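Local coordinates for protein Alpha/beta hydrolase (Pseudomonas aeruginosa PAO1, PDB 4R1D) that probably hydrolyses lipids as a calcium-binding lipase effector of the H2 type VI secretion system, and is held in complex with the immunity protein Tli4, at residues L150-R153 / R154-I158; A544-A547 / A548-V552. One frame throughout, in Å; residues are numbered along the deposited sequence.

Interaction 1. Residues L150-R153 / R154-I158. With CA (calcium ion), chain C.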
loop_
_atom_site.group_PDB
_atom_site.type_symbol
_atom_site.label_atom_id
_atom_site.label_comp_id
_atom_site.label_asym_id
_atom_site.label_seq_id
_atom_site.Cartn_x
_atom_site.Cartn_y
_atom_site.Cartn_z
ATOM N N LEU A 150 13.455 18.795 -8.676
ATOM C CA LEU A 150 14.180 19.088 -9.928
ATOM C C LEU A 150 13.247 19.646 -10.997
ATOM O O LEU A 150 13.557 20.640 -11.664
ATOM C CB LEU A 150 14.860 17.821 -10.453
ATOM C CG LEU A 150 15.537 17.988 -11.818
ATOM C CD1 LEU A 150 16.670 18.996 -11.706
ATOM C CD2 LEU A 150 16.070 16.655 -12.324
ATOM N N MET A 151 12.115 18.978 -11.196
ATOM C CA MET A 151 11.145 19.435 -12.169
ATOM C C MET A 151 10.655 20.829 -11.791
ATOM O O MET A 151 10.458 21.695 -12.648
ATOM C CB MET A 151 9.973 18.454 -12.258
ATOM C CG MET A 151 10.353 17.119 -12.858
ATOM S SD MET A 151 8.903 16.100 -13.249
ATOM C CE MET A 151 8.228 15.753 -11.598
ATOM N N GLU A 152 10.455 21.046 -10.499
ATOM C CA GLU A 152 9.954 22.342 -10.043
ATOM C C GLU A 152 10.933 23.452 -10.429
ATOM O O GLU A 152 10.536 24.469 -11.007
ATOM C CB GLU A 152 9.740 22.326 -8.527
ATOM C CG GLU A 152 9.082 23.583 -7.970
ATOM C CD GLU A 152 7.564 23.540 -8.033
ATOM O OE1 GLU A 152 6.977 22.445 -8.010
ATOM O OE2 GLU A 152 6.941 24.611 -8.101
ATOM N N ARG A 153 12.210 23.264 -10.111
ATOM C CA ARG A 153 13.193 24.309 -10.405
ATOM C C ARG A 153 13.460 24.434 -11.897
ATOM O O ARG A 153 13.585 25.546 -12.425
ATOM C CB ARG A 153 14.504 24.127 -9.627
ATOM C CG ARG A 153 15.396 22.954 -9.978
ATOM C CD ARG A 153 16.680 23.016 -9.119
ATOM N NE ARG A 153 17.659 22.002 -9.494
ATOM C CZ ARG A 153 18.727 22.237 -10.252
ATOM N NH1 ARG A 153 18.975 23.462 -10.704
ATOM N NH2 ARG A 153 19.552 21.243 -10.549
ATOM N N ARG A 154 13.540 23.301 -12.581
ATOM C CA ARG A 154 13.761 23.344 -14.030
ATOM C C ARG A 154 12.603 24.048 -14.734
ATOM O O ARG A 154 12.814 24.925 -15.571
ATOM C CB ARG A 154 13.966 21.932 -14.597
ATOM C CG ARG A 154 15.304 21.276 -14.190
ATOM C CD ARG A 154 16.414 21.598 -15.186
ATOM N NE ARG A 154 17.629 20.834 -14.916
ATOM C CZ ARG A 154 18.696 21.320 -14.290
ATOM N NH1 ARG A 154 18.710 22.585 -13.880
ATOM N NH2 ARG A 154 19.757 20.544 -14.084
ATOM N N LEU A 155 11.375 23.691 -14.387
ATOM C CA LEU A 155 10.219 24.257 -15.092
ATOM C C LEU A 155 9.945 25.715 -14.713
ATOM O O LEU A 155 9.268 26.440 -15.448
ATOM C CB LEU A 155 8.974 23.381 -14.905
ATOM C CG LEU A 155 9.098 21.976 -15.515
ATOM C CD1 LEU A 155 8.005 21.047 -14.992
ATOM C CD2 LEU A 155 9.070 22.033 -17.047
ATOM N N ASP A 156 10.480 26.132 -13.567
ATOM C CA ASP A 156 10.372 27.511 -13.097
ATOM C C ASP A 156 11.492 28.373 -13.678
ATOM O O ASP A 156 11.534 29.585 -13.462
ATOM C CB ASP A 156 10.449 27.569 -11.563
ATOM C CG ASP A 156 9.157 27.146 -10.892
ATOM O OD1 ASP A 156 8.150 26.962 -11.612
ATOM O OD2 ASP A 156 9.139 27.002 -9.635
ATOM N N ASN A 157 12.401 27.744 -14.415
ATOM C CA ASN A 157 13.567 28.433 -14.947
ATOM C C ASN A 157 13.908 28.013 -16.375
ATOM O O ASN A 157 14.989 27.489 -16.616
ATOM C CB ASN A 157 14.767 28.195 -14.031
ATOM C CG ASN A 157 14.611 28.888 -12.685
ATOM O OD1 ASN A 157 14.845 30.094 -12.567
ATOM N ND2 ASN A 157 14.190 28.134 -11.667
ATOM N N ILE A 158 12.991 28.254 -17.310
ATOM C CA ILE A 158 13.215 27.855 -18.704
ATOM C C ILE A 158 13.838 28.988 -19.506
ATOM O O ILE A 158 14.882 28.818 -20.144
ATOM C CB ILE A 158 11.908 27.397 -19.396
ATOM C CG1 ILE A 158 11.165 26.396 -18.513
ATOM C CG2 ILE A 158 12.211 26.784 -20.768
ATOM C CD1 ILE A 158 9.905 25.789 -19.154
HETATM CA CA CA C . 6.622 26.406 -9.694
HETATM O O HOH W 1 6.707 27.521 -7.375
HETATM O O HOH W 2 5.772 28.821 -10.327
#

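Interaction 2. Residues A544-A547 / A548-V552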
loop_
_atom_site.group_PDB
_atom_site.type_symbol
_atom_site.label_atom_id
_atom_site.label_comp_id
_atom_site.label_asym_id
_atom_site.label_seq_id
_atom_site.Cartn_x
_atom_site.Cartn_y
_atom_site.Cartn_z
ATOM N N ALA A 544 15.897 9.213 -16.779
ATOM C CA ALA A 544 14.487 9.246 -16.386
ATOM C C ALA A 544 14.049 10.690 -16.244
ATOM O O ALA A 544 12.942 11.052 -16.648
ATOM C CB ALA A 544 14.262 8.488 -15.075
ATOM N N GLN A 545 14.920 11.503 -15.648
ATOM C CA GLN A 545 14.672 12.934 -15.462
ATOM C C GLN A 545 14.545 13.645 -16.806
ATOM O O GLN A 545 13.639 14.458 -17.010
ATOM C CB GLN A 545 15.799 13.557 -14.621
ATOM C CG GLN A 545 15.888 12.929 -13.213
ATOM C CD GLN A 545 17.110 13.351 -12.422
ATOM O OE1 GLN A 545 18.028 13.971 -12.955
ATOM N NE2 GLN A 545 17.128 13.004 -11.133
ATOM N N TRP A 546 15.464 13.333 -17.712
ATOM C CA TRP A 546 15.439 13.907 -19.062
ATOM C C TRP A 546 14.123 13.558 -19.731
ATOM O O TRP A 546 13.445 14.416 -20.271
ATOM C CB TRP A 546 16.593 13.351 -19.912
ATOM C CG TRP A 546 16.776 14.108 -21.205
ATOM C CD1 TRP A 546 17.639 15.147 -21.422
ATOM C CD2 TRP A 546 16.067 13.912 -22.443
ATOM N NE1 TRP A 546 17.521 15.598 -22.715
ATOM C CE2 TRP A 546 16.558 14.862 -23.359
ATOM C CE3 TRP A 546 15.070 13.019 -22.864
ATOM C CZ2 TRP A 546 16.080 14.954 -24.667
ATOM C CZ3 TRP A 546 14.596 13.113 -24.159
ATOM C CH2 TRP A 546 15.111 14.068 -25.051
ATOM N N ALA A 547 13.767 12.277 -19.710
ATOM C CA ALA A 547 12.545 11.848 -20.378
ATOM C C ALA A 547 11.272 12.479 -19.795
ATOM O O ALA A 547 10.316 12.730 -20.521
ATOM C CB ALA A 547 12.438 10.313 -20.388
ATOM N N ALA A 548 11.261 12.711 -18.486
ATOM C CA ALA A 548 10.129 13.377 -17.845
ATOM C C ALA A 548 10.018 14.841 -18.281
ATOM O O ALA A 548 8.954 15.300 -18.697
ATOM C CB ALA A 548 10.242 13.286 -16.334
ATOM N N LEU A 549 11.119 15.576 -18.185
ATOM C CA LEU A 549 11.084 16.982 -18.564
ATOM C C LEU A 549 10.797 17.147 -20.055
ATOM O O LEU A 549 10.050 18.034 -20.460
ATOM C CB LEU A 549 12.387 17.670 -18.165
ATOM C CG LEU A 549 12.524 17.831 -16.646
ATOM C CD1 LEU A 549 13.958 18.087 -16.289
ATOM C CD2 LEU A 549 11.604 18.963 -16.151
ATOM N N TYR A 550 11.390 16.279 -20.870
ATOM C CA TYR A 550 11.113 16.268 -22.301
ATOM C C TYR A 550 9.616 16.073 -22.556
ATOM O O TYR A 550 9.011 16.807 -23.335
ATOM C CB TYR A 550 11.908 15.145 -22.981
ATOM C CG TYR A 550 11.564 14.944 -24.426
ATOM C CD1 TYR A 550 12.227 15.654 -25.421
ATOM C CD2 TYR A 550 10.588 14.027 -24.809
ATOM C CE1 TYR A 550 11.920 15.464 -26.766
ATOM C CE2 TYR A 550 10.272 13.834 -26.156
ATOM C CZ TYR A 550 10.943 14.555 -27.121
ATOM O OH TYR A 550 10.628 14.374 -28.441
ATOM N N GLY A 551 9.016 15.084 -21.898
ATOM C CA GLY A 551 7.591 14.859 -22.039
ATOM C C GLY A 551 6.766 16.091 -21.674
ATOM O O GLY A 551 5.835 16.474 -22.384
ATOM N N VAL A 552 7.118 16.730 -20.566
ATOM C CA VAL A 552 6.350 17.886 -20.107
ATOM C C VAL A 552 6.396 19.020 -21.129
ATOM O O VAL A 552 5.361 19.635 -21.441
ATOM C CB VAL A 552 6.835 18.366 -18.742
ATOM C CG1 VAL A 552 6.229 19.736 -18.391
ATOM C CG2 VAL A 552 6.482 17.319 -17.683
#

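Interaction 1. Residues L150-R153 / R154-I158
Glu-152 and Asp-156, four residues apart at the C-terminal end of helix 141-155, hold the same calcium ion by different means. Glu-152 gives a single oxygen, OE2, at 2.4 Å from the calcium. Asp-156 gives both of its own, OD1 at 2.5 Å and OD2 at 2.6 Å from the metal, so its carboxylate is chelating. The two carboxylate planes stand 81° apart, and the chain of Glu-152, bent at chi2 (86°), turns its head back to the ion. Two waters, the carbonyl O of Phe-202 and OD1 of Asp-203 complete the coordination. The remaining oxygen of Glu-152, OE1, accepts a hydrogen bond from Val-204 N and forms a salt bridge with Arg-134 NH1, which helps to fix the rotation of the carboxylate.

The main-chain bonds weaken along the segment. Arg-154 N gives a sound helical bond to Leu-150 O at 2.8 Å, and Leu-155 N does likewise to Met-151 O, but Asp-156 N is shared between weak bonds to Glu-152 O and Arg-153 O. What Arg-153 O lacks from the main chain it gets from a side chain: Asn-157 ND2 donates to it at 2.8 Å and 167°, in the carbonyl plane and on a lone pair. Arg-154 O takes Asn-157 N and the indole NE1 of Trp-168.

On another flank Leu-150 CD1 lies over one face of the Arg-154 guanidinium, toward its rim. The Arg-153 side chain runs alongside, pointing the same way, but its guanidinium is steeply turned, with Arg-154 NH1 over one of its faces, 3.3 Å from Arg-153 NH1, a pairing of like charges that partial exposure to solvent may ease.

Two carboxylates four residues apart at the C-terminal end of helix 141-155, completed by ligands from strand 201-206, make this a calcium site bridging helix and strand.

Interaction 2. Residues A544-A547 / A548-V552
Ala-544 O accepts the first of four successive helical bonds, from Ala-548 N at 3.0 Å, and the small side chain of Ala-544 lies against His-430 of strand 427-432. Next, Gln-545 O receives Leu-549 N in a nearly straight bond, while the CB, CG and CD1 atoms of Leu-549 gather round the same carbonyl. The amide of Gln-545 reaches back along the chain, where NE2 donates to Tyr-539 O.

Trp-546 carries the main side-chain contact. Tyr-550 N donates to Trp-546 O at 2.8 Å. The CG of Trp-546 is anti to the backbone N (chi1 -169°), and Tyr-550 adopts the same setting (chi1 173°); shared one helical turn apart, it sends both side chains off the helix in the same direction, side by side. Their rings are nearly parallel, at 15°, but slid apart, with centroids 4.8 Å apart and little overlap. The Tyr-550 methylene fills in for the missing overlap: CB sits over one face of the indole, 3.9 Å from the centroid of its six-membered ring, in a CH-pi contact. Trp-546 CH2 comes within 3.3 Å of Tyr-550 CD1, a close approach for two ring carbons. Helix 542-556 here packs on the parallel sheet of an alpha/beta-hydrolase fold, with Val-552 meeting strand 250-255 and Tyr-550 meeting Tyr-428 of strand 427-432. The polar ends of both rings find carbonyls: Trp-546 NE1 donates to Glu-171 O, and Tyr-550 OH bonds to Gly-187 O.

Ala-547 also rests on His-430. Its O lies at the edge of the Tyr-550 ring, near the ring plane, and accepts Gly-551 N at 3.0 Å from above its carbonyl plane.

The two interactions lie 12 Å apart, centre to centre, on the same side of the chain's centre, yet nearly 400 residues separate them in sequence. Interaction 1 lies at the C-terminal end of helix 141-155; interaction 2 comes near the C-terminal end of the chain, on helix 542-556. The helices pack directly: Leu-150 CD2 is 3.4 Å from Gln-545 OE1, Met-151 and Leu-155 both meet Leu-549, and Leu-155 also meets Val-552. Thus the calcium-binding segment is bound to strand 201-206, an outermost strand, within this chain, of the parallel sheet, through the metal, a hydrogen bond and side-chain packing, and to the C-terminal helix through mainly apolar packing, joining distant parts of the chain.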